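Local coordinates for phosphoethanolamine N-methyltransferase 1 (Haemonchus contortus, PDB 4KRG), which catalyses the S-adenosylmethionine-dependent methylation of phosphoethanolamine, probably feeding the nematode pathway to phosphocholine, at residues A[212-217]-A[233-238]; A[333-338]-A[352-357]. All blocks are in the same frame, centred on the assembly; numbering follows the deposited sequence.

Overall arrangement
Both contacts lie near the centre of the folded chain, where one sheet runs on into the next: strand 208-218 of interaction 1 is the neighbour of strand 350-354 of interaction 2. Interaction 1 pairs two strands within a sheet and is built mainly on backbone hydrogen bonds, buried at the Cys217 end and partly exposed at the Asp212 end. Interaction 2 packs a helix on a strand, is buried throughout, and has no direct hydrogen bond between its segments; it rests on packing, with C-H groups over ring faces and one bridging water. The two meet where Ser216 N bonds to Trp354 O and where Ser216 OG lies 2.8 Å from Tyr335 OH, a probable hydrogen bond between strand and helix.

Interaction 1. Residues A[212-217]-A[233-238]; sequences DVQWSC and HWLTKK
At one end of the two segments Asp212 and Lys237 exchange two backbone hydrogen bonds, Asp212 N to Lys237 O (2.7 Å) and Lys237 N to Asp212 O (3.0 Å); Cys217 and His233 make a similar reciprocal pair at the other end. Between Val213-Thr236 and Cys217-His233 strand 212-217 carries one extra residue, a beta bulge that shifts the register by one. Gln214 N still reaches Leu235 O at 2.8 Å, but Leu235 N and Trp215 O are buried without a polar partner; the latter receives a C-H contact from Trp234 CA at 3.4 Å.

Among the aromatic contacts, Trp215 turns the edge of its six-membered ring onto the face of His233 in a T-shaped pair, centroids 4.7 Å apart and planes at 71°. A chi1 of 41° puts Trp215 CG between the backbone N and the carbonyl carbon, and one indole face lies over Leu235 N and the Trp234 carbonyl carbon. Trp215 CZ2 meets Leu235 CB at 3.4 Å. His233 ND1 bonds to His157.

At the more open end a water accepts from both Gln214 NE2 and Lys237 NZ.

Strand 231-240, antiparallel between 154-161 and 208-218, gives the inserted reversed strand characteristic of the Rossmann-like methyltransferase sheet.

Interaction 2. Residues A[333-338]-A[352-357]; sequences YLYRTS and FGWNES
One face of the Tyr335 ring receives Trp354 CB, 3.6 Å from the ring centroid and only 7° off the ring normal, a CH-pi contact over the centre. The two side chains cross at about a right angle. Because Trp354 CG stands anti to the backbone N (chi1 174°), CB is the side-chain atom over the tyrosine face, and the indole leads away towards Val213 and Arg197. Tyr335 CE1 also comes to 3.4 Å from Trp354 N, close to the Gly353 carbonyl carbon.

Helix 332-345 and strand 350-354 are successive parts of a beta-alpha-beta unit that starts with strand 324-329, consistent with a second Rossmann-like half in this di-domain enzyme; here the helix lies against the strand that follows it.

One turn further along, Ser338 repeats the theme with the roles reversed, the helix now supplying the C-H group: its CB stands 3.6 Å from the centroid of the Phe352 ring, 16° off the normal and shifted toward the rim. Its hydroxyl bonds to Glu329 of the first strand. Tyr335 OH hydrogen-bonds to Ser216 on strand 208-218, and a water in the plane of the Tyr335 ring lies 2.6 Å from Tyr335 OH and donates to Phe352 O, also at 2.6 Å.

Interaction 1. Residues A[212-217]-A[233-238]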
ATOM      1  N   ASP A 212      -2.370   5.250  12.202  1.00 21.18           N
ATOM      2  CA  ASP A 212      -3.122   4.071  11.803  1.00 21.22           C
ATOM      3  C   ASP A 212      -3.133   4.036  10.278  1.00 20.32           C
ATOM      4  O   ASP A 212      -3.910   4.763   9.644  1.00 17.23           O
ATOM      5  CB  ASP A 212      -4.548   4.127  12.359  1.00 23.12           C
ATOM      6  CG  ASP A 212      -5.410   2.963  11.897  1.00 28.23           C
ATOM      7  OD1 ASP A 212      -4.860   1.943  11.437  1.00 29.91           O
ATOM      8  OD2 ASP A 212      -6.649   3.060  12.002  1.00 31.66           O
ATOM      9  N   VAL A 213      -2.251   3.219   9.692  1.00 18.61           N
ATOM     10  CA  VAL A 213      -2.172   3.102   8.242  1.00 16.49           C
ATOM     11  C   VAL A 213      -3.364   2.306   7.743  1.00 14.92           C
ATOM     12  O   VAL A 213      -3.424   1.090   7.913  1.00 17.65           O
ATOM     13  CB  VAL A 213      -0.879   2.435   7.781  1.00 16.13           C
ATOM     14  CG1 VAL A 213      -0.781   2.498   6.276  1.00 17.32           C
ATOM     15  CG2 VAL A 213       0.309   3.128   8.395  1.00 18.68           C
ATOM     16  N   GLN A 214      -4.311   2.998   7.122  1.00 15.14           N
ATOM     17  CA  GLN A 214      -5.590   2.391   6.803  1.00 15.99           C
ATOM     18  C   GLN A 214      -5.496   1.372   5.669  1.00 17.35           C
ATOM     19  O   GLN A 214      -6.254   0.402   5.630  1.00 16.67           O
ATOM     20  CB  GLN A 214      -6.623   3.471   6.493  1.00 16.01           C
ATOM     21  CG  GLN A 214      -6.881   4.394   7.680  1.00 20.28           C
ATOM     22  CD  GLN A 214      -8.348   4.749   7.848  1.00 22.21           C
ATOM     23  OE1 GLN A 214      -9.091   4.850   6.872  1.00 25.99           O
ATOM     24  NE2 GLN A 214      -8.769   4.946   9.090  1.00 25.00           N
ATOM     25  N   TRP A 215      -4.563   1.601   4.751  1.00 11.61           N
ATOM     26  CA  TRP A 215      -4.371   0.712   3.618  1.00 12.97           C
ATOM     27  C   TRP A 215      -3.110   1.035   2.863  1.00 13.73           C
ATOM     28  O   TRP A 215      -2.543   2.119   3.017  1.00 11.88           O
ATOM     29  CB  TRP A 215      -5.555   0.767   2.643  1.00 13.40           C
ATOM     30  CG  TRP A 215      -6.153   2.126   2.364  1.00 12.80           C
ATOM     31  CD1 TRP A 215      -7.254   2.647   2.951  1.00 14.79           C
ATOM     32  CD2 TRP A 215      -5.721   3.097   1.388  1.00 12.39           C
ATOM     33  NE1 TRP A 215      -7.536   3.884   2.430  1.00 15.56           N
ATOM     34  CE2 TRP A 215      -6.617   4.182   1.467  1.00 13.45           C
ATOM     35  CE3 TRP A 215      -4.674   3.150   0.466  1.00 13.32           C
ATOM     36  CZ2 TRP A 215      -6.493   5.314   0.657  1.00 13.08           C
ATOM     37  CZ3 TRP A 215      -4.547   4.279  -0.334  1.00 11.52           C
ATOM     38  CH2 TRP A 215      -5.455   5.346  -0.232  1.00 12.77           C
ATOM     39  N   SER A 216      -2.679   0.068   2.059  1.00 12.86           N
ATOM     40  CA  SER A 216      -1.672   0.277   1.034  1.00 12.57           C
ATOM     41  C   SER A 216      -2.248  -0.250  -0.277  1.00 14.78           C
ATOM     42  O   SER A 216      -2.693  -1.394  -0.349  1.00 15.05           O
ATOM     43  CB  SER A 216      -0.398  -0.487   1.378  1.00 13.97           C
ATOM     44  OG  SER A 216       0.639  -0.185   0.462  1.00 13.05           O
ATOM     45  N   CYS A 217      -2.239   0.578  -1.313  1.00 13.22           N
ATOM     46  CA  CYS A 217      -2.853   0.209  -2.581  1.00 11.60           C
ATOM     47  C   CYS A 217      -1.978   0.678  -3.720  1.00 11.10           C
ATOM     48  O   CYS A 217      -1.236   1.637  -3.571  1.00 11.47           O
ATOM     49  CB  CYS A 217      -4.225   0.866  -2.718  1.00 13.75           C
ATOM     50  SG  CYS A 217      -5.489   0.289  -1.571  1.00 17.48           S
ATOM     51  N   HIS A 233       0.233   4.026  -2.669  1.00 11.37           N
ATOM     52  CA  HIS A 233      -0.241   5.096  -1.801  1.00 10.60           C
ATOM     53  C   HIS A 233      -0.949   4.580  -0.553  1.00 13.90           C
ATOM     54  O   HIS A 233      -1.370   3.419  -0.490  1.00 12.51           O
ATOM     55  CB  HIS A 233      -1.064   6.149  -2.562  1.00 11.16           C
ATOM     56  CG  HIS A 233      -2.400   5.674  -3.053  1.00 12.30           C
ATOM     57  ND1 HIS A 233      -3.525   6.475  -3.004  1.00 12.30           N
ATOM     58  CD2 HIS A 233      -2.785   4.524  -3.646  1.00 12.73           C
ATOM     59  CE1 HIS A 233      -4.547   5.828  -3.532  1.00 13.58           C
ATOM     60  NE2 HIS A 233      -4.125   4.634  -3.926  1.00 15.39           N
ATOM     61  N   TRP A 234      -1.036   5.452   0.447  1.00 14.66           N
ATOM     62  CA  TRP A 234      -1.515   5.093   1.773  1.00 12.10           C
ATOM     63  C   TRP A 234      -2.321   6.238   2.342  1.00 13.38           C
ATOM     64  O   TRP A 234      -1.945   7.397   2.195  1.00 13.09           O
ATOM     65  CB  TRP A 234      -0.333   4.848   2.719  1.00 13.78           C
ATOM     66  CG  TRP A 234       0.709   3.918   2.194  1.00 13.45           C
ATOM     67  CD1 TRP A 234       0.741   2.562   2.333  1.00 14.37           C
ATOM     68  CD2 TRP A 234       1.877   4.280   1.451  1.00 15.78           C
ATOM     69  NE1 TRP A 234       1.853   2.057   1.716  1.00 13.80           N
ATOM     70  CE2 TRP A 234       2.567   3.083   1.168  1.00 16.49           C
ATOM     71  CE3 TRP A 234       2.402   5.488   0.988  1.00 16.41           C
ATOM     72  CZ2 TRP A 234       3.759   3.071   0.442  1.00 18.81           C
ATOM     73  CZ3 TRP A 234       3.584   5.470   0.265  1.00 16.12           C
ATOM     74  CH2 TRP A 234       4.250   4.271   0.003  1.00 18.24           C
ATOM     75  N   LEU A 235      -3.424   5.911   3.002  1.00 14.37           N
ATOM     76  CA  LEU A 235      -4.138   6.889   3.812  1.00 12.88           C
ATOM     77  C   LEU A 235      -3.923   6.500   5.266  1.00 12.84           C
ATOM     78  O   LEU A 235      -4.140   5.351   5.654  1.00 13.41           O
ATOM     79  CB  LEU A 235      -5.628   6.908   3.480  1.00 12.09           C
ATOM     80  CG  LEU A 235      -6.443   7.997   4.186  1.00 14.22           C
ATOM     81  CD1 LEU A 235      -5.935   9.372   3.811  1.00 14.31           C
ATOM     82  CD2 LEU A 235      -7.912   7.861   3.820  1.00 16.82           C
ATOM     83  N   THR A 236      -3.491   7.468   6.060  1.00 15.16           N
ATOM     84  CA  THR A 236      -3.009   7.218   7.408  1.00 13.48           C
ATOM     85  C   THR A 236      -3.624   8.217   8.393  1.00 16.49           C
ATOM     86  O   THR A 236      -3.663   9.419   8.130  1.00 15.03           O
ATOM     87  CB  THR A 236      -1.479   7.312   7.426  1.00 16.16           C
ATOM     88  OG1 THR A 236      -0.941   6.312   6.552  1.00 20.15           O
ATOM     89  CG2 THR A 236      -0.947   7.091   8.804  1.00 17.56           C
ATOM     90  N   LYS A 237      -4.099   7.710   9.526  1.00 16.95           N
ATOM     91  CA  LYS A 237      -4.849   8.510  10.484  1.00 18.33           C
ATOM     92  C   LYS A 237      -4.065   8.714  11.783  1.00 19.43           C
ATOM     93  O   LYS A 237      -3.440   7.779  12.286  1.00 21.86           O
ATOM     94  CB  LYS A 237      -6.186   7.825  10.786  1.00 18.50           C
ATOM     95  CG  LYS A 237      -7.191   8.701  11.515  1.00 22.34           C
ATOM     96  CD  LYS A 237      -8.471   7.937  11.825  1.00 24.05           C
ATOM     97  CE  LYS A 237      -9.498   8.830  12.495  1.00 25.49           C
ATOM     98  NZ  LYS A 237     -10.710   8.051  12.864  1.00 28.19           N
ATOM     99  N   LYS A 238      -4.106   9.933  12.323  1.00 18.70           N
ATOM    100  CA  LYS A 238      -3.473  10.248  13.603  1.00 18.64           C
ATOM    101  C   LYS A 238      -4.401   9.846  14.742  1.00 17.69           C
ATOM    102  O   LYS A 238      -5.493  10.389  14.883  1.00 21.87           O
ATOM    103  CB  LYS A 238      -3.159  11.745  13.693  1.00 19.93           C
ATOM    104  CG  LYS A 238      -2.738  12.226  15.065  1.00 20.60           C
ATOM    105  CD  LYS A 238      -2.479  13.722  15.050  1.00 19.41           C
ATOM    106  CE  LYS A 238      -2.174  14.253  16.439  1.00 19.80           C
ATOM    107  NZ  LYS A 238      -1.822  15.700  16.382  1.00 20.03           N
TER
HETATM  108  O   HOH W   1     -11.436   6.139  10.480  1.00 31.28           O

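Interaction 2. Residues A[333-338]-A[352-357]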
ATOM      1  N   TYR A 333       6.532  -7.135   4.504  1.00 14.77           N
ATOM      2  CA  TYR A 333       7.642  -7.640   3.708  1.00 15.06           C
ATOM      3  C   TYR A 333       7.152  -8.599   2.647  1.00 16.07           C
ATOM      4  O   TYR A 333       7.727  -8.689   1.566  1.00 16.67           O
ATOM      5  CB  TYR A 333       8.651  -8.365   4.590  1.00 16.50           C
ATOM      6  CG  TYR A 333       9.411  -7.476   5.542  1.00 17.92           C
ATOM      7  CD1 TYR A 333       9.855  -6.220   5.153  1.00 19.85           C
ATOM      8  CD2 TYR A 333       9.691  -7.899   6.830  1.00 22.83           C
ATOM      9  CE1 TYR A 333      10.558  -5.411   6.029  1.00 23.40           C
ATOM     10  CE2 TYR A 333      10.392  -7.102   7.709  1.00 25.08           C
ATOM     11  CZ  TYR A 333      10.822  -5.857   7.304  1.00 24.29           C
ATOM     12  OH  TYR A 333      11.517  -5.067   8.187  1.00 25.95           O
ATOM     13  N   LEU A 334       6.090  -9.325   2.972  1.00 16.17           N
ATOM     14  CA  LEU A 334       5.559 -10.345   2.078  1.00 17.25           C
ATOM     15  C   LEU A 334       4.653  -9.690   1.037  1.00 15.94           C
ATOM     16  O   LEU A 334       4.595 -10.112  -0.113  1.00 17.19           O
ATOM     17  CB  LEU A 334       4.850 -11.436   2.886  1.00 16.01           C
ATOM     18  CG  LEU A 334       5.718 -11.938   4.051  1.00 20.06           C
ATOM     19  CD1 LEU A 334       5.043 -13.013   4.868  1.00 21.89           C
ATOM     20  CD2 LEU A 334       7.051 -12.433   3.563  1.00 21.97           C
ATOM     21  N   TYR A 335       3.981  -8.620   1.441  1.00 17.11           N
ATOM     22  CA  TYR A 335       3.216  -7.799   0.510  1.00 15.99           C
ATOM     23  C   TYR A 335       4.129  -7.215  -0.567  1.00 12.37           C
ATOM     24  O   TYR A 335       3.790  -7.238  -1.751  1.00 13.10           O
ATOM     25  CB  TYR A 335       2.472  -6.706   1.279  1.00 16.26           C
ATOM     26  CG  TYR A 335       1.996  -5.497   0.491  1.00 13.38           C
ATOM     27  CD1 TYR A 335       0.895  -5.571  -0.354  1.00 14.12           C
ATOM     28  CD2 TYR A 335       2.604  -4.263   0.663  1.00 15.01           C
ATOM     29  CE1 TYR A 335       0.448  -4.448  -1.043  1.00 14.65           C
ATOM     30  CE2 TYR A 335       2.164  -3.137  -0.010  1.00 11.70           C
ATOM     31  CZ  TYR A 335       1.091  -3.234  -0.862  1.00 13.34           C
ATOM     32  OH  TYR A 335       0.661  -2.106  -1.521  1.00 12.69           O
ATOM     33  N   ARG A 336       5.287  -6.702  -0.160  1.00 14.10           N
ATOM     34  CA  ARG A 336       6.262  -6.190  -1.116  1.00 12.89           C
ATOM     35  C   ARG A 336       6.608  -7.276  -2.157  1.00 12.98           C
ATOM     36  O   ARG A 336       6.619  -7.008  -3.359  1.00 12.78           O
ATOM     37  CB  ARG A 336       7.509  -5.660  -0.376  1.00 14.20           C
ATOM     38  CG  ARG A 336       8.658  -5.066  -1.236  1.00 13.73           C
ATOM     39  CD  ARG A 336       9.388  -6.127  -2.069  1.00 13.99           C
ATOM     40  NE  ARG A 336      10.840  -6.033  -2.136  1.00 18.99           N
ATOM     41  CZ  ARG A 336      11.504  -5.244  -2.971  1.00 18.46           C
ATOM     42  NH1 ARG A 336      10.853  -4.424  -3.787  1.00 18.65           N
ATOM     43  NH2 ARG A 336      12.824  -5.261  -2.970  1.00 20.42           N
ATOM     44  N   THR A 337       6.906  -8.493  -1.706  1.00 14.13           N
ATOM     45  CA  THR A 337       7.260  -9.566  -2.645  1.00 15.98           C
ATOM     46  C   THR A 337       6.114  -9.906  -3.592  1.00 15.40           C
ATOM     47  O   THR A 337       6.340 -10.377  -4.702  1.00 16.62           O
ATOM     48  CB  THR A 337       7.735 -10.852  -1.940  1.00 17.17           C
ATOM     49  OG1 THR A 337       6.624 -11.504  -1.319  1.00 16.42           O
ATOM     50  CG2 THR A 337       8.789 -10.530  -0.904  1.00 18.79           C
ATOM     51  N   SER A 338       4.882  -9.675  -3.157  1.00 15.36           N
ATOM     52  CA  SER A 338       3.744  -9.869  -4.052  1.00 15.80           C
ATOM     53  C   SER A 338       3.710  -8.785  -5.122  1.00 13.23           C
ATOM     54  O   SER A 338       3.344  -9.051  -6.268  1.00 13.85           O
ATOM     55  CB  SER A 338       2.425  -9.907  -3.285  1.00 15.87           C
ATOM     56  OG  SER A 338       2.294 -11.124  -2.576  1.00 16.73           O
ATOM     57  N   PHE A 352      -3.043  -6.491  -5.408  1.00 12.14           N
ATOM     58  CA  PHE A 352      -2.762  -6.750  -4.001  1.00 13.37           C
ATOM     59  C   PHE A 352      -2.969  -5.480  -3.207  1.00 13.14           C
ATOM     60  O   PHE A 352      -2.857  -4.380  -3.740  1.00 14.10           O
ATOM     61  CB  PHE A 352      -1.314  -7.222  -3.800  1.00 14.54           C
ATOM     62  CG  PHE A 352      -0.996  -8.510  -4.495  1.00 13.78           C
ATOM     63  CD1 PHE A 352      -1.095  -9.721  -3.821  1.00 13.31           C
ATOM     64  CD2 PHE A 352      -0.605  -8.513  -5.830  1.00 14.34           C
ATOM     65  CE1 PHE A 352      -0.810 -10.925  -4.473  1.00 12.48           C
ATOM     66  CE2 PHE A 352      -0.324  -9.706  -6.484  1.00 14.94           C
ATOM     67  CZ  PHE A 352      -0.426 -10.912  -5.803  1.00 14.51           C
ATOM     68  N   GLY A 353      -3.280  -5.641  -1.930  1.00 14.29           N
ATOM     69  CA  GLY A 353      -3.343  -4.524  -1.013  1.00 13.44           C
ATOM     70  C   GLY A 353      -2.780  -4.995   0.306  1.00 14.48           C
ATOM     71  O   GLY A 353      -2.819  -6.185   0.612  1.00 16.91           O
ATOM     72  N   TRP A 354      -2.232  -4.072   1.083  1.00 13.26           N
ATOM     73  CA  TRP A 354      -1.849  -4.388   2.445  1.00 13.66           C
ATOM     74  C   TRP A 354      -2.873  -3.779   3.393  1.00 14.78           C
ATOM     75  O   TRP A 354      -3.303  -2.638   3.211  1.00 13.26           O
ATOM     76  CB  TRP A 354      -0.447  -3.866   2.779  1.00 12.96           C
ATOM     77  CG  TRP A 354      -0.101  -4.052   4.229  1.00 14.05           C
ATOM     78  CD1 TRP A 354       0.537  -5.115   4.790  1.00 14.95           C
ATOM     79  CD2 TRP A 354      -0.412  -3.157   5.313  1.00 13.65           C
ATOM     80  NE1 TRP A 354       0.652  -4.938   6.149  1.00 15.73           N
ATOM     81  CE2 TRP A 354       0.080  -3.755   6.487  1.00 15.48           C
ATOM     82  CE3 TRP A 354      -1.059  -1.924   5.383  1.00 15.72           C
ATOM     83  CZ2 TRP A 354      -0.059  -3.138   7.738  1.00 17.43           C
ATOM     84  CZ3 TRP A 354      -1.188  -1.321   6.621  1.00 16.53           C
ATOM     85  CH2 TRP A 354      -0.691  -1.929   7.784  1.00 15.58           C
ATOM     86  N   ASN A 355      -3.264  -4.554   4.398  1.00 13.74           N
ATOM     87  CA  ASN A 355      -4.041  -4.041   5.512  1.00 14.35           C
ATOM     88  C   ASN A 355      -3.505  -4.636   6.807  1.00 15.05           C
ATOM     89  O   ASN A 355      -2.889  -5.693   6.798  1.00 16.04           O
ATOM     90  CB  ASN A 355      -5.518  -4.386   5.345  1.00 14.07           C
ATOM     91  CG  ASN A 355      -6.066  -3.927   4.022  1.00 13.37           C
ATOM     92  OD1 ASN A 355      -5.874  -4.587   3.005  1.00 14.37           O
ATOM     93  ND2 ASN A 355      -6.753  -2.786   4.023  1.00 14.56           N
ATOM     94  N   GLU A 356      -3.744  -3.955   7.919  1.00 13.64           N
ATOM     95  CA  GLU A 356      -3.273  -4.429   9.214  1.00 17.34           C
ATOM     96  C   GLU A 356      -3.988  -5.713   9.637  1.00 16.68           C
ATOM     97  O   GLU A 356      -3.412  -6.550  10.321  1.00 17.72           O
ATOM     98  CB  GLU A 356      -3.499  -3.346  10.269  1.00 18.86           C
ATOM     99  CG  GLU A 356      -2.691  -3.511  11.539  1.00 25.17           C
ATOM    100  CD  GLU A 356      -2.799  -2.291  12.440  1.00 29.55           C
ATOM    101  OE1 GLU A 356      -3.717  -1.470  12.219  1.00 31.74           O
ATOM    102  OE2 GLU A 356      -1.970  -2.147  13.361  1.00 33.04           O
ATOM    103  N   SER A 357      -5.246  -5.856   9.221  1.00 14.57           N
ATOM    104  CA  SER A 357      -6.087  -6.978   9.638  1.00 14.28           C
ATOM    105  C   SER A 357      -7.180  -7.210   8.623  1.00 15.25           C
ATOM    106  O   SER A 357      -7.336  -6.424   7.692  1.00 17.73           O
ATOM    107  CB  SER A 357      -6.752  -6.654  10.965  1.00 17.27           C
ATOM    108  OG  SER A 357      -7.681  -5.595  10.800  1.00 19.32           O
TER
HETATM  109  O   HOH W   2      -0.931  -2.631  -3.461  1.00 13.05           O